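Local coordinates for protein MdcA (Pseudomonas aeruginosa, PDB 5VIT) that is the alpha subunit of malonate decarboxylase and probably transfers the acyl carrier protein from acetate to malonate, giving malonyl-carrier protein, at residues A[23-28]-A[43-48]; A[69-74]-A[94-99]; A[105-110]-A[115-120]. All blocks are in the same frame, centred on the assembly; numbering follows the deposited sequence.

Overall arrangement
The three contacts follow one another along the chain and all belong to one alpha/beta layer built on a parallel sheet. Contact 1 lies near one border of that sheet, contact 2 comes next, and contact 3 packs a helix on strand 102-107. The centres of contacts 1 and 2 are about 18 Å apart, and a probable hydrogen bond joins them, with E44 OE1 2.7 Å from D74 N. Contacts 2 and 3 have centres about 15 Å apart. A salt bridge between D95 OD1 and R116 NH2, 2.8 Å long, ties them together. Contacts 1 and 3 do not touch; their nearest atoms are about 13 Å apart.

Contact 1 (A[23-28]-A[43-48]); sequences ERVRGL and LEALIA
The methyl of A45 lies over one face of the R24-V25 peptide, A45 CB being 4.0 Å from R24 O. No aromatic ring from either segment enters the contact. R24 also sets its CB beside the same methyl, with R24 CB 4.2 Å from A45 CB. These two atoms, CB and O, are the ones through which R24 touches the helix.

The closest approach is made by V25. V25 CG1 stands 3.5 Å from A45 CB. The same methyl touches L46, with V25 CG1 3.8 Å from L46 CD2. The second branch joins in, V25 CG2 also lying 3.8 Å from L46 CD2. L46 CD2 thus rests against both arms of the valine fork. The two side chains run across each other at about a right angle.

This joins the loop after helix 13-23 to the last turn of helix 39-46. That helix packs on a parallel alpha/beta sheet, consistent with the family's kinship to Rossmann-type proteins. Short strand 33-34, at one border of the sheet within this chain, lies between the two segments in sequence. F212 of strand 212-215 touches both V25 and L46. L46 also reaches I185 and I187 of the next strand.

The direction of L46 follows from its torsions. CG is opposite the carbonyl carbon (chi1 -64°). Chi2 of 176° extends CD1 and turns CD2 off that line, against V25 CG1 and CG2. No hydrogen bond crosses between the segments. The backbone O of L46 is bonded instead to NH1 of R21, on helix 13-23.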
ATOM      1  N   GLU A  23     -12.715 -36.709  54.222  1.00 56.21           N
ATOM      2  CA  GLU A  23     -12.907 -37.908  55.025  1.00 59.39           C
ATOM      3  C   GLU A  23     -13.735 -38.952  54.282  1.00 58.11           C
ATOM      4  O   GLU A  23     -13.653 -40.137  54.583  1.00 60.11           O
ATOM      5  CB  GLU A  23     -13.550 -37.559  56.371  1.00 61.31           C
ATOM      6  CG  GLU A  23     -12.920 -38.311  57.545  1.00 64.03           C
ATOM      7  CD  GLU A  23     -11.516 -37.819  57.872  1.00 68.59           C
ATOM      8  OE1 GLU A  23     -11.186 -36.664  57.521  1.00 72.76           O
ATOM      9  OE2 GLU A  23     -10.739 -38.594  58.472  1.00 76.72           O
ATOM     10  N   ARG A  24     -14.503 -38.526  53.284  1.00 58.67           N
ATOM     11  CA  ARG A  24     -15.260 -39.485  52.476  1.00 61.04           C
ATOM     12  C   ARG A  24     -14.358 -40.277  51.519  1.00 60.66           C
ATOM     13  O   ARG A  24     -14.825 -41.180  50.831  1.00 57.55           O
ATOM     14  CB  ARG A  24     -16.373 -38.779  51.689  1.00 53.89           C
ATOM     15  CG  ARG A  24     -17.442 -38.155  52.580  1.00 67.24           C
ATOM     16  CD  ARG A  24     -18.326 -39.219  53.261  1.00 83.42           C
ATOM     17  NE  ARG A  24     -19.206 -39.939  52.332  1.00 85.78           N
ATOM     18  CZ  ARG A  24     -19.976 -40.972  52.674  1.00 86.84           C
ATOM     19  NH1 ARG A  24     -19.980 -41.415  53.925  1.00 88.06           N
ATOM     20  NH2 ARG A  24     -20.748 -41.561  51.767  1.00 87.11           N
ATOM     21  N   VAL A  25     -13.071 -39.944  51.474  1.00 59.89           N
ATOM     22  CA  VAL A  25     -12.124 -40.736  50.695  1.00 60.30           C
ATOM     23  C   VAL A  25     -10.940 -41.208  51.525  1.00 61.47           C
ATOM     24  O   VAL A  25     -10.021 -41.817  50.977  1.00 65.10           O
ATOM     25  CB  VAL A  25     -11.553 -39.958  49.479  1.00 58.76           C
ATOM     26  CG1 VAL A  25     -12.645 -39.596  48.488  1.00 50.64           C
ATOM     27  CG2 VAL A  25     -10.794 -38.730  49.943  1.00 52.72           C
ATOM     28  N   ARG A  26     -10.951 -40.928  52.830  1.00 61.05           N
ATOM     29  CA  ARG A  26      -9.791 -41.221  53.684  1.00 68.74           C
ATOM     30  C   ARG A  26      -9.427 -42.711  53.682  1.00 69.41           C
ATOM     31  O   ARG A  26      -8.244 -43.075  53.732  1.00 69.39           O
ATOM     32  CB  ARG A  26     -10.036 -40.739  55.119  1.00 67.92           C
ATOM     33  CG  ARG A  26      -9.029 -41.274  56.146  1.00 82.25           C
ATOM     34  CD  ARG A  26      -8.480 -40.164  57.050  1.00 86.09           C
ATOM     35  NE  ARG A  26      -7.743 -40.679  58.209  1.00 95.70           N
ATOM     36  CZ  ARG A  26      -6.437 -40.948  58.227  1.00 95.56           C
ATOM     37  NH1 ARG A  26      -5.692 -40.757  57.142  1.00 89.71           N
ATOM     38  NH2 ARG A  26      -5.875 -41.409  59.340  1.00 90.34           N
ATOM     39  N   GLY A  27     -10.442 -43.565  53.603  1.00 62.97           N
ATOM     40  CA  GLY A  27     -10.209 -44.991  53.496  1.00 65.02           C
ATOM     41  C   GLY A  27      -9.737 -45.347  52.104  1.00 64.89           C
ATOM     42  O   GLY A  27      -8.787 -46.107  51.925  1.00 65.72           O
ATOM     43  N   LEU A  28     -10.401 -44.763  51.113  1.00 69.26           N
ATOM     44  CA  LEU A  28     -10.112 -45.019  49.706  1.00 66.74           C
ATOM     45  C   LEU A  28      -8.704 -44.576  49.285  1.00 64.67           C
ATOM     46  O   LEU A  28      -8.176 -45.051  48.281  1.00 64.81           O
ATOM     47  CB  LEU A  28     -11.173 -44.329  48.843  1.00 61.31           C
ATOM     48  CG  LEU A  28     -11.032 -44.288  47.321  1.00 67.23           C
ATOM     49  CD1 LEU A  28     -10.902 -45.686  46.711  1.00 73.13           C
ATOM     50  CD2 LEU A  28     -12.213 -43.550  46.720  1.00 62.75           C
ATOM     51  N   LEU A  43     -13.885 -39.305  42.662  1.00 44.80           N
ATOM     52  CA  LEU A  43     -14.426 -38.102  42.044  1.00 43.60           C
ATOM     53  C   LEU A  43     -15.873 -37.846  42.472  1.00 48.33           C
ATOM     54  O   LEU A  43     -16.286 -36.694  42.597  1.00 50.60           O
ATOM     55  CB  LEU A  43     -14.341 -38.191  40.523  1.00 42.54           C
ATOM     56  CG  LEU A  43     -12.967 -38.226  39.849  1.00 38.17           C
ATOM     57  CD1 LEU A  43     -13.151 -38.256  38.349  1.00 37.21           C
ATOM     58  CD2 LEU A  43     -12.119 -37.038  40.254  1.00 39.51           C
ATOM     59  N   GLU A  44     -16.637 -38.913  42.700  1.00 47.34           N
ATOM     60  CA  GLU A  44     -18.026 -38.794  43.163  1.00 48.08           C
ATOM     61  C   GLU A  44     -18.101 -38.444  44.656  1.00 46.01           C
ATOM     62  O   GLU A  44     -19.112 -37.927  45.141  1.00 47.57           O
ATOM     63  CB  GLU A  44     -18.800 -40.094  42.881  1.00 51.15           C
ATOM     64  CG  GLU A  44     -18.945 -40.427  41.389  1.00 50.22           C
ATOM     65  CD  GLU A  44     -19.634 -41.761  41.124  1.00 53.37           C
ATOM     66  OE1 GLU A  44     -20.104 -41.985  39.982  1.00 54.85           O
ATOM     67  OE2 GLU A  44     -19.706 -42.588  42.056  1.00 58.44           O
ATOM     68  N   ALA A  45     -17.027 -38.723  45.386  1.00 41.82           N
ATOM     69  CA  ALA A  45     -16.934 -38.291  46.779  1.00 46.18           C
ATOM     70  C   ALA A  45     -16.458 -36.841  46.914  1.00 47.37           C
ATOM     71  O   ALA A  45     -17.032 -36.068  47.683  1.00 47.35           O
ATOM     72  CB  ALA A  45     -16.008 -39.203  47.552  1.00 45.71           C
ATOM     73  N   LEU A  46     -15.416 -36.474  46.167  1.00 42.31           N
ATOM     74  CA  LEU A  46     -14.749 -35.187  46.363  1.00 42.35           C
ATOM     75  C   LEU A  46     -15.468 -34.001  45.711  1.00 43.58           C
ATOM     76  O   LEU A  46     -15.326 -32.866  46.150  1.00 45.40           O
ATOM     77  CB  LEU A  46     -13.322 -35.264  45.840  1.00 39.83           C
ATOM     78  CG  LEU A  46     -12.427 -36.245  46.595  1.00 46.30           C
ATOM     79  CD1 LEU A  46     -11.072 -36.302  45.922  1.00 43.75           C
ATOM     80  CD2 LEU A  46     -12.297 -35.830  48.057  1.00 46.67           C
ATOM     81  N   ILE A  47     -16.224 -34.269  44.657  1.00 39.27           N
ATOM     82  CA  ILE A  47     -16.975 -33.240  43.960  1.00 38.31           C
ATOM     83  C   ILE A  47     -18.437 -33.334  44.365  1.00 42.55           C
ATOM     84  O   ILE A  47     -18.947 -34.429  44.608  1.00 42.06           O
ATOM     85  CB  ILE A  47     -16.838 -33.396  42.444  1.00 34.09           C
ATOM     86  CG1 ILE A  47     -15.365 -33.295  42.047  1.00 38.56           C
ATOM     87  CG2 ILE A  47     -17.683 -32.376  41.712  1.00 38.53           C
ATOM     88  CD1 ILE A  47     -15.067 -33.788  40.639  1.00 41.31           C
ATOM     89  N   ALA A  48     -19.114 -32.197  44.453  1.00 36.69           N
ATOM     90  CA  ALA A  48     -20.537 -32.202  44.759  1.00 39.64           C
ATOM     91  C   ALA A  48     -21.306 -31.662  43.555  1.00 43.46           C
ATOM     92  O   ALA A  48     -20.737 -30.930  42.751  1.00 41.93           O
ATOM     93  CB  ALA A  48     -20.817 -31.372  46.003  1.00 39.56           C
TER

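Contact 2 (A[69-74]-A[94-99]); sequences SLARVD and LDLFEL
L70 and L96 form the tight, buried part of this contact, and their side chains lie roughly perpendicular to each other. L70 CD2 is 3.7 Å from L96 CD1. One carbon further back, L70 CG is 3.8 Å from L96 CD2. That second methyl of L96 does double duty. It also lies against the backbone of the neighbouring residue, with A71 CA 3.8 Å from L96 CD2. The methyl of A71 is a little further off, A71 CB being 4.1 Å from L96 CD2. The two backbones come near here, with A71 CA and L96 CA 5.6 Å apart, which is consistent with a small side chain at this position. L70 reaches across because its CG is trans to the backbone N (chi1 -175°), which carries the isobutyl end toward L96.

The other side is smaller and faces solvent. Here L99, an exposed residue, makes one close carbon-to-oxygen touch. L99 CD1 comes up to the oxygen end of the A71 carbonyl, 3.3 Å from A71 O. Its contact with the alanine methyl is slack, A71 CB being 4.4 Å from L99 CD1. No hydrogen bond links the two segments on either side.

A type I beta turn runs from L70 to V73, with V73 N bonded to L70 O. The contact packs the C-terminal parts of two successive helices, 64-70 and 91-98, in consecutive units of the parallel alpha/beta sheet. On one flank, S69 touches L39 and L43 of helix 39-46. On the other, L94 packs against I117 and L120 of helix 114-122. On the sheet side, L96 touches A102, and F97 touches A102 and L105 of strand 102-107.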
ATOM      1  N   SER A  69     -12.167 -40.066  33.306  1.00 37.25           N
ATOM      2  CA  SER A  69     -12.703 -40.628  34.544  1.00 40.28           C
ATOM      3  C   SER A  69     -13.932 -39.860  35.031  1.00 44.68           C
ATOM      4  O   SER A  69     -14.848 -40.456  35.585  1.00 49.29           O
ATOM      5  CB  SER A  69     -11.641 -40.638  35.631  1.00 36.70           C
ATOM      6  OG  SER A  69     -10.450 -41.246  35.176  1.00 37.71           O
ATOM      7  N   LEU A  70     -13.948 -38.542  34.829  1.00 40.71           N
ATOM      8  CA  LEU A  70     -15.105 -37.725  35.196  1.00 37.46           C
ATOM      9  C   LEU A  70     -16.317 -38.110  34.343  1.00 43.99           C
ATOM     10  O   LEU A  70     -17.452 -38.107  34.821  1.00 43.82           O
ATOM     11  CB  LEU A  70     -14.795 -36.225  35.040  1.00 37.81           C
ATOM     12  CG  LEU A  70     -15.837 -35.179  35.472  1.00 34.01           C
ATOM     13  CD1 LEU A  70     -16.184 -35.355  36.933  1.00 39.87           C
ATOM     14  CD2 LEU A  70     -15.325 -33.745  35.237  1.00 34.52           C
ATOM     15  N   ALA A  71     -16.070 -38.445  33.081  1.00 40.10           N
ATOM     16  CA  ALA A  71     -17.157 -38.775  32.164  1.00 45.08           C
ATOM     17  C   ALA A  71     -17.792 -40.141  32.478  1.00 43.74           C
ATOM     18  O   ALA A  71     -18.849 -40.471  31.947  1.00 43.53           O
ATOM     19  CB  ALA A  71     -16.661 -38.740  30.727  1.00 35.68           C
ATOM     20  N   ARG A  72     -17.145 -40.921  33.340  1.00 47.47           N
ATOM     21  CA  ARG A  72     -17.637 -42.244  33.726  1.00 51.90           C
ATOM     22  C   ARG A  72     -18.351 -42.184  35.068  1.00 53.07           C
ATOM     23  O   ARG A  72     -18.532 -43.199  35.739  1.00 55.84           O
ATOM     24  CB  ARG A  72     -16.484 -43.249  33.808  1.00 52.49           C
ATOM     25  CG  ARG A  72     -15.700 -43.419  32.524  1.00 52.93           C
ATOM     26  CD  ARG A  72     -14.529 -44.384  32.709  1.00 64.09           C
ATOM     27  NE  ARG A  72     -14.936 -45.784  32.572  1.00 79.22           N
ATOM     28  CZ  ARG A  72     -15.172 -46.609  33.591  1.00 75.12           C
ATOM     29  NH1 ARG A  72     -15.029 -46.190  34.839  1.00 68.83           N
ATOM     30  NH2 ARG A  72     -15.543 -47.862  33.357  1.00 77.29           N
ATOM     31  N   VAL A  73     -18.736 -40.979  35.464  1.00 50.58           N
ATOM     32  CA  VAL A  73     -19.341 -40.752  36.766  1.00 51.33           C
ATOM     33  C   VAL A  73     -20.862 -40.920  36.678  1.00 47.37           C
ATOM     34  O   VAL A  73     -21.455 -40.683  35.621  1.00 43.46           O
ATOM     35  CB  VAL A  73     -18.944 -39.340  37.302  1.00 49.89           C
ATOM     36  CG1 VAL A  73     -19.946 -38.802  38.280  1.00 50.98           C
ATOM     37  CG2 VAL A  73     -17.554 -39.381  37.930  1.00 41.96           C
ATOM     38  N   ASP A  74     -21.474 -41.361  37.777  1.00 46.11           N
ATOM     39  CA  ASP A  74     -22.924 -41.503  37.864  1.00 45.86           C
ATOM     40  C   ASP A  74     -23.612 -40.138  37.871  1.00 48.35           C
ATOM     41  O   ASP A  74     -23.535 -39.410  38.861  1.00 46.75           O
ATOM     42  CB  ASP A  74     -23.295 -42.305  39.124  1.00 50.12           C
ATOM     43  CG  ASP A  74     -24.801 -42.520  39.276  1.00 52.47           C
ATOM     44  OD1 ASP A  74     -25.535 -42.461  38.267  1.00 50.93           O
ATOM     45  OD2 ASP A  74     -25.252 -42.769  40.417  1.00 60.26           O
ATOM     46  N   LEU A  94     -17.158 -32.406  26.223  1.00 42.84           N
ATOM     47  CA  LEU A  94     -18.550 -32.144  25.900  1.00 42.78           C
ATOM     48  C   LEU A  94     -19.441 -33.352  26.191  1.00 47.15           C
ATOM     49  O   LEU A  94     -20.652 -33.199  26.343  1.00 48.19           O
ATOM     50  CB  LEU A  94     -18.683 -31.713  24.450  1.00 44.05           C
ATOM     51  CG  LEU A  94     -17.937 -30.415  24.125  1.00 46.88           C
ATOM     52  CD1 LEU A  94     -18.353 -29.926  22.765  1.00 49.18           C
ATOM     53  CD2 LEU A  94     -18.189 -29.343  25.178  1.00 41.25           C
ATOM     54  N   ASP A  95     -18.847 -34.540  26.284  1.00 45.12           N
ATOM     55  CA  ASP A  95     -19.582 -35.710  26.763  1.00 47.02           C
ATOM     56  C   ASP A  95     -20.263 -35.402  28.105  1.00 45.22           C
ATOM     57  O   ASP A  95     -21.426 -35.754  28.311  1.00 42.57           O
ATOM     58  CB  ASP A  95     -18.652 -36.926  26.892  1.00 46.74           C
ATOM     59  CG  ASP A  95     -18.312 -37.555  25.539  1.00 47.38           C
ATOM     60  OD1 ASP A  95     -19.092 -37.374  24.579  1.00 45.80           O
ATOM     61  OD2 ASP A  95     -17.257 -38.219  25.430  1.00 49.71           O
ATOM     62  N   LEU A  96     -19.544 -34.702  28.984  1.00 45.67           N
ATOM     63  CA  LEU A  96     -20.057 -34.303  30.299  1.00 42.99           C
ATOM     64  C   LEU A  96     -21.432 -33.640  30.234  1.00 42.21           C
ATOM     65  O   LEU A  96     -22.268 -33.822  31.122  1.00 41.05           O
ATOM     66  CB  LEU A  96     -19.076 -33.351  30.986  1.00 39.07           C
ATOM     67  CG  LEU A  96     -17.680 -33.865  31.339  1.00 39.93           C
ATOM     68  CD1 LEU A  96     -16.852 -32.762  31.990  1.00 40.34           C
ATOM     69  CD2 LEU A  96     -17.754 -35.067  32.247  1.00 37.94           C
ATOM     70  N   PHE A  97     -21.664 -32.885  29.170  1.00 40.82           N
ATOM     71  CA  PHE A  97     -22.895 -32.123  29.034  1.00 45.40           C
ATOM     72  C   PHE A  97     -24.000 -32.989  28.454  1.00 46.88           C
ATOM     73  O   PHE A  97     -25.151 -32.939  28.898  1.00 49.55           O
ATOM     74  CB  PHE A  97     -22.650 -30.876  28.168  1.00 46.15           C
ATOM     75  CG  PHE A  97     -21.709 -29.879  28.808  1.00 46.34           C
ATOM     76  CD1 PHE A  97     -20.336 -30.055  28.732  1.00 42.58           C
ATOM     77  CD2 PHE A  97     -22.203 -28.793  29.519  1.00 42.38           C
ATOM     78  CE1 PHE A  97     -19.476 -29.160  29.343  1.00 42.31           C
ATOM     79  CE2 PHE A  97     -21.345 -27.888  30.123  1.00 40.83           C
ATOM     80  CZ  PHE A  97     -19.983 -28.071  30.034  1.00 38.14           C
ATOM     81  N   GLU A  98     -23.634 -33.793  27.464  1.00 48.70           N
ATOM     82  CA  GLU A  98     -24.562 -34.725  26.844  1.00 50.07           C
ATOM     83  C   GLU A  98     -25.030 -35.753  27.867  1.00 46.19           C
ATOM     84  O   GLU A  98     -26.207 -36.097  27.920  1.00 50.28           O
ATOM     85  CB  GLU A  98     -23.891 -35.408  25.651  1.00 52.58           C
ATOM     86  CG  GLU A  98     -24.809 -35.725  24.490  1.00 51.13           C
ATOM     87  CD  GLU A  98     -24.037 -35.935  23.198  1.00 58.18           C
ATOM     88  OE1 GLU A  98     -23.658 -34.929  22.555  1.00 60.42           O
ATOM     89  OE2 GLU A  98     -23.791 -37.102  22.833  1.00 61.38           O
ATOM     90  N   LEU A  99     -24.106 -36.221  28.699  1.00 41.45           N
ATOM     91  CA  LEU A  99     -24.424 -37.238  29.690  1.00 41.03           C
ATOM     92  C   LEU A  99     -25.223 -36.671  30.862  1.00 46.41           C
ATOM     93  O   LEU A  99     -25.717 -37.427  31.703  1.00 45.43           O
ATOM     94  CB  LEU A  99     -23.138 -37.897  30.209  1.00 44.44           C
ATOM     95  CG  LEU A  99     -22.290 -38.737  29.249  1.00 42.18           C
ATOM     96  CD1 LEU A  99     -20.928 -39.015  29.855  1.00 47.65           C
ATOM     97  CD2 LEU A  99     -22.976 -40.045  28.935  1.00 49.15           C
TER

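Contact 3 (A[105-110]-A[115-120]); sequences LDFSFS and LRIGQL
I117 on helix 114-122 packs against L105, F107 and S110, joining the first strand of a beta-alpha-beta unit to its helix. Strand 102-107, this helix and strand 127-131 make up the unit, and the two strands are parallel neighbours in the sheet. This is the beta-alpha-beta crossover that builds such sheets.

I117 can be followed outward from the helix. Its CB points to the strand but is too far back to touch it. CG2, anti to the backbone N, makes no close contact with 105-110. CG1 continues opposite the carbonyl carbon (chi1 -78°). It meets no atom of 105-110 closely, but lies by L94 of helix 91-98. The extended chi2 (171°) then pushes CD1 forward, and this one methyl makes every close contact across the two segments. I117 CD1 is 3.9 Å from S110 CB. I117 CD1 is 4.4 Å from both L105 CD2 and F107 CZ. The methyl reaches the F107 ring obliquely. I117 also touches I128 of strand 127-131, so it packs on both strands of the unit.

L105 and F107 alternate with D106 along the strand. The first two direct their side chains to the helix. D106 turns the other way, and its OD1 and OD2 are bonded to H82 NE2 and A130 N. The contact is wholly buried and apolar, and no hydrogen bond crosses it.

S110 lies beyond the corner at S108, where the chain leaves the line of the strand. Its CB meets I117 CD1. Its hydroxyl, set between the backbone N and the carbonyl carbon (chi1 56°), is hydrogen-bonded through OG to the backbone O of L376.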
ATOM      1  N   LEU A 105     -20.823 -23.846  31.330  1.00 37.43           N
ATOM      2  CA  LEU A 105     -19.475 -23.794  30.795  1.00 39.09           C
ATOM      3  C   LEU A 105     -18.976 -22.358  30.658  1.00 36.74           C
ATOM      4  O   LEU A 105     -19.591 -21.545  29.972  1.00 38.47           O
ATOM      5  CB  LEU A 105     -19.422 -24.487  29.427  1.00 36.84           C
ATOM      6  CG  LEU A 105     -18.101 -24.441  28.648  1.00 38.62           C
ATOM      7  CD1 LEU A 105     -16.991 -25.206  29.377  1.00 27.85           C
ATOM      8  CD2 LEU A 105     -18.289 -24.952  27.211  1.00 32.10           C
ATOM      9  N   ASP A 106     -17.867 -22.050  31.321  1.00 34.45           N
ATOM     10  CA  ASP A 106     -17.097 -20.860  30.974  1.00 35.03           C
ATOM     11  C   ASP A 106     -15.760 -21.304  30.397  1.00 30.99           C
ATOM     12  O   ASP A 106     -15.094 -22.167  30.949  1.00 30.31           O
ATOM     13  CB  ASP A 106     -16.907 -19.940  32.184  1.00 32.29           C
ATOM     14  CG  ASP A 106     -18.169 -19.176  32.526  1.00 31.10           C
ATOM     15  OD1 ASP A 106     -18.791 -19.483  33.566  1.00 34.01           O
ATOM     16  OD2 ASP A 106     -18.556 -18.295  31.727  1.00 33.40           O
ATOM     17  N   PHE A 107     -15.384 -20.723  29.271  1.00 31.44           N
ATOM     18  CA  PHE A 107     -14.227 -21.207  28.546  1.00 32.30           C
ATOM     19  C   PHE A 107     -13.621 -20.107  27.698  1.00 30.94           C
ATOM     20  O   PHE A 107     -14.224 -19.045  27.527  1.00 27.27           O
ATOM     21  CB  PHE A 107     -14.607 -22.406  27.671  1.00 29.25           C
ATOM     22  CG  PHE A 107     -15.351 -22.034  26.412  1.00 32.23           C
ATOM     23  CD1 PHE A 107     -14.715 -22.059  25.182  1.00 34.52           C
ATOM     24  CD2 PHE A 107     -16.689 -21.669  26.464  1.00 32.59           C
ATOM     25  CE1 PHE A 107     -15.400 -21.723  24.016  1.00 31.40           C
ATOM     26  CE2 PHE A 107     -17.377 -21.336  25.308  1.00 34.05           C
ATOM     27  CZ  PHE A 107     -16.724 -21.360  24.083  1.00 32.48           C
ATOM     28  N   SER A 108     -12.428 -20.362  27.168  1.00 27.85           N
ATOM     29  CA  SER A 108     -11.761 -19.375  26.318  1.00 27.81           C
ATOM     30  C   SER A 108     -11.589 -19.862  24.893  1.00 33.93           C
ATOM     31  O   SER A 108     -11.833 -19.123  23.929  1.00 32.23           O
ATOM     32  CB  SER A 108     -10.393 -19.002  26.886  1.00 28.05           C
ATOM     33  OG  SER A 108      -9.685 -18.187  25.962  1.00 28.73           O
ATOM     34  N   PHE A 109     -11.150 -21.104  24.752  1.00 28.47           N
ATOM     35  CA  PHE A 109     -10.859 -21.613  23.426  1.00 33.65           C
ATOM     36  C   PHE A 109     -11.556 -22.927  23.122  1.00 34.15           C
ATOM     37  O   PHE A 109     -11.689 -23.817  23.967  1.00 32.45           O
ATOM     38  CB  PHE A 109      -9.353 -21.782  23.241  1.00 32.49           C
ATOM     39  CG  PHE A 109      -8.963 -22.352  21.903  1.00 34.66           C
ATOM     40  CD1 PHE A 109      -9.118 -21.612  20.749  1.00 33.57           C
ATOM     41  CD2 PHE A 109      -8.424 -23.621  21.807  1.00 30.94           C
ATOM     42  CE1 PHE A 109      -8.740 -22.136  19.529  1.00 37.52           C
ATOM     43  CE2 PHE A 109      -8.056 -24.144  20.597  1.00 28.97           C
ATOM     44  CZ  PHE A 109      -8.207 -23.409  19.457  1.00 34.27           C
ATOM     45  N   SER A 110     -12.008 -23.022  21.888  1.00 37.91           N
ATOM     46  CA  SER A 110     -12.534 -24.258  21.343  1.00 39.83           C
ATOM     47  C   SER A 110     -12.007 -24.280  19.931  1.00 47.58           C
ATOM     48  O   SER A 110     -11.822 -23.220  19.312  1.00 44.37           O
ATOM     49  CB  SER A 110     -14.062 -24.301  21.379  1.00 41.63           C
ATOM     50  OG  SER A 110     -14.621 -23.187  20.696  1.00 36.93           O
ATOM     51  N   LEU A 115     -18.691 -26.823  16.417  1.00 55.61           N
ATOM     52  CA  LEU A 115     -20.027 -27.257  16.025  1.00 49.63           C
ATOM     53  C   LEU A 115     -20.778 -27.917  17.184  1.00 44.79           C
ATOM     54  O   LEU A 115     -21.941 -27.604  17.439  1.00 44.19           O
ATOM     55  CB  LEU A 115     -19.941 -28.215  14.843  1.00 53.54           C
ATOM     56  CG  LEU A 115     -21.074 -28.146  13.816  1.00 56.45           C
ATOM     57  CD1 LEU A 115     -21.177 -26.746  13.205  1.00 49.19           C
ATOM     58  CD2 LEU A 115     -20.867 -29.193  12.727  1.00 51.16           C
ATOM     59  N   ARG A 116     -20.105 -28.813  17.898  1.00 43.45           N
ATOM     60  CA  ARG A 116     -20.752 -29.563  18.965  1.00 44.97           C
ATOM     61  C   ARG A 116     -21.259 -28.664  20.104  1.00 49.12           C
ATOM     62  O   ARG A 116     -22.351 -28.891  20.636  1.00 45.39           O
ATOM     63  CB  ARG A 116     -19.808 -30.637  19.514  1.00 49.52           C
ATOM     64  CG  ARG A 116     -20.509 -31.607  20.450  1.00 46.49           C
ATOM     65  CD  ARG A 116     -19.785 -32.923  20.555  1.00 46.27           C
ATOM     66  NE  ARG A 116     -20.455 -33.806  21.505  1.00 49.65           N
ATOM     67  CZ  ARG A 116     -19.822 -34.625  22.342  1.00 48.58           C
ATOM     68  NH1 ARG A 116     -18.496 -34.681  22.339  1.00 45.88           N
ATOM     69  NH2 ARG A 116     -20.513 -35.389  23.182  1.00 46.56           N
ATOM     70  N   ILE A 117     -20.486 -27.636  20.459  1.00 45.77           N
ATOM     71  CA  ILE A 117     -20.882 -26.716  21.520  1.00 45.94           C
ATOM     72  C   ILE A 117     -22.160 -25.984  21.133  1.00 47.00           C
ATOM     73  O   ILE A 117     -23.087 -25.879  21.941  1.00 47.11           O
ATOM     74  CB  ILE A 117     -19.763 -25.705  21.844  1.00 47.36           C
ATOM     75  CG1 ILE A 117     -18.698 -26.377  22.716  1.00 45.21           C
ATOM     76  CG2 ILE A 117     -20.330 -24.497  22.559  1.00 38.47           C
ATOM     77  CD1 ILE A 117     -17.448 -25.558  22.926  1.00 39.81           C
ATOM     78  N   GLY A 118     -22.219 -25.507  19.893  1.00 42.88           N
ATOM     79  CA  GLY A 118     -23.440 -24.923  19.365  1.00 46.46           C
ATOM     80  C   GLY A 118     -24.602 -25.908  19.394  1.00 48.73           C
ATOM     81  O   GLY A 118     -25.709 -25.566  19.798  1.00 42.30           O
ATOM     82  N   GLN A 119     -24.329 -27.143  18.987  1.00 48.63           N
ATOM     83  CA  GLN A 119     -25.320 -28.212  19.020  1.00 52.76           C
ATOM     84  C   GLN A 119     -25.873 -28.465  20.430  1.00 52.11           C
ATOM     85  O   GLN A 119     -27.090 -28.492  20.635  1.00 47.30           O
ATOM     86  CB  GLN A 119     -24.714 -29.505  18.459  1.00 52.30           C
ATOM     87  CG  GLN A 119     -25.712 -30.646  18.386  1.00 61.60           C
ATOM     88  CD  GLN A 119     -26.861 -30.335  17.430  1.00 71.98           C
ATOM     89  OE1 GLN A 119     -27.956 -29.941  17.852  1.00 66.84           O
ATOM     90  NE2 GLN A 119     -26.612 -30.503  16.132  1.00 75.56           N
ATOM     91  N   LEU A 120     -24.975 -28.648  21.396  1.00 45.20           N
ATOM     92  CA  LEU A 120     -25.377 -28.882  22.775  1.00 45.91           C
ATOM     93  C   LEU A 120     -26.108 -27.680  23.360  1.00 45.89           C
ATOM     94  O   LEU A 120     -26.940 -27.829  24.256  1.00 45.97           O
ATOM     95  CB  LEU A 120     -24.164 -29.225  23.641  1.00 46.47           C
ATOM     96  CG  LEU A 120     -23.510 -30.585  23.376  1.00 53.20           C
ATOM     97  CD1 LEU A 120     -22.085 -30.625  23.920  1.00 44.75           C
ATOM     98  CD2 LEU A 120     -24.356 -31.709  23.973  1.00 50.09           C
TER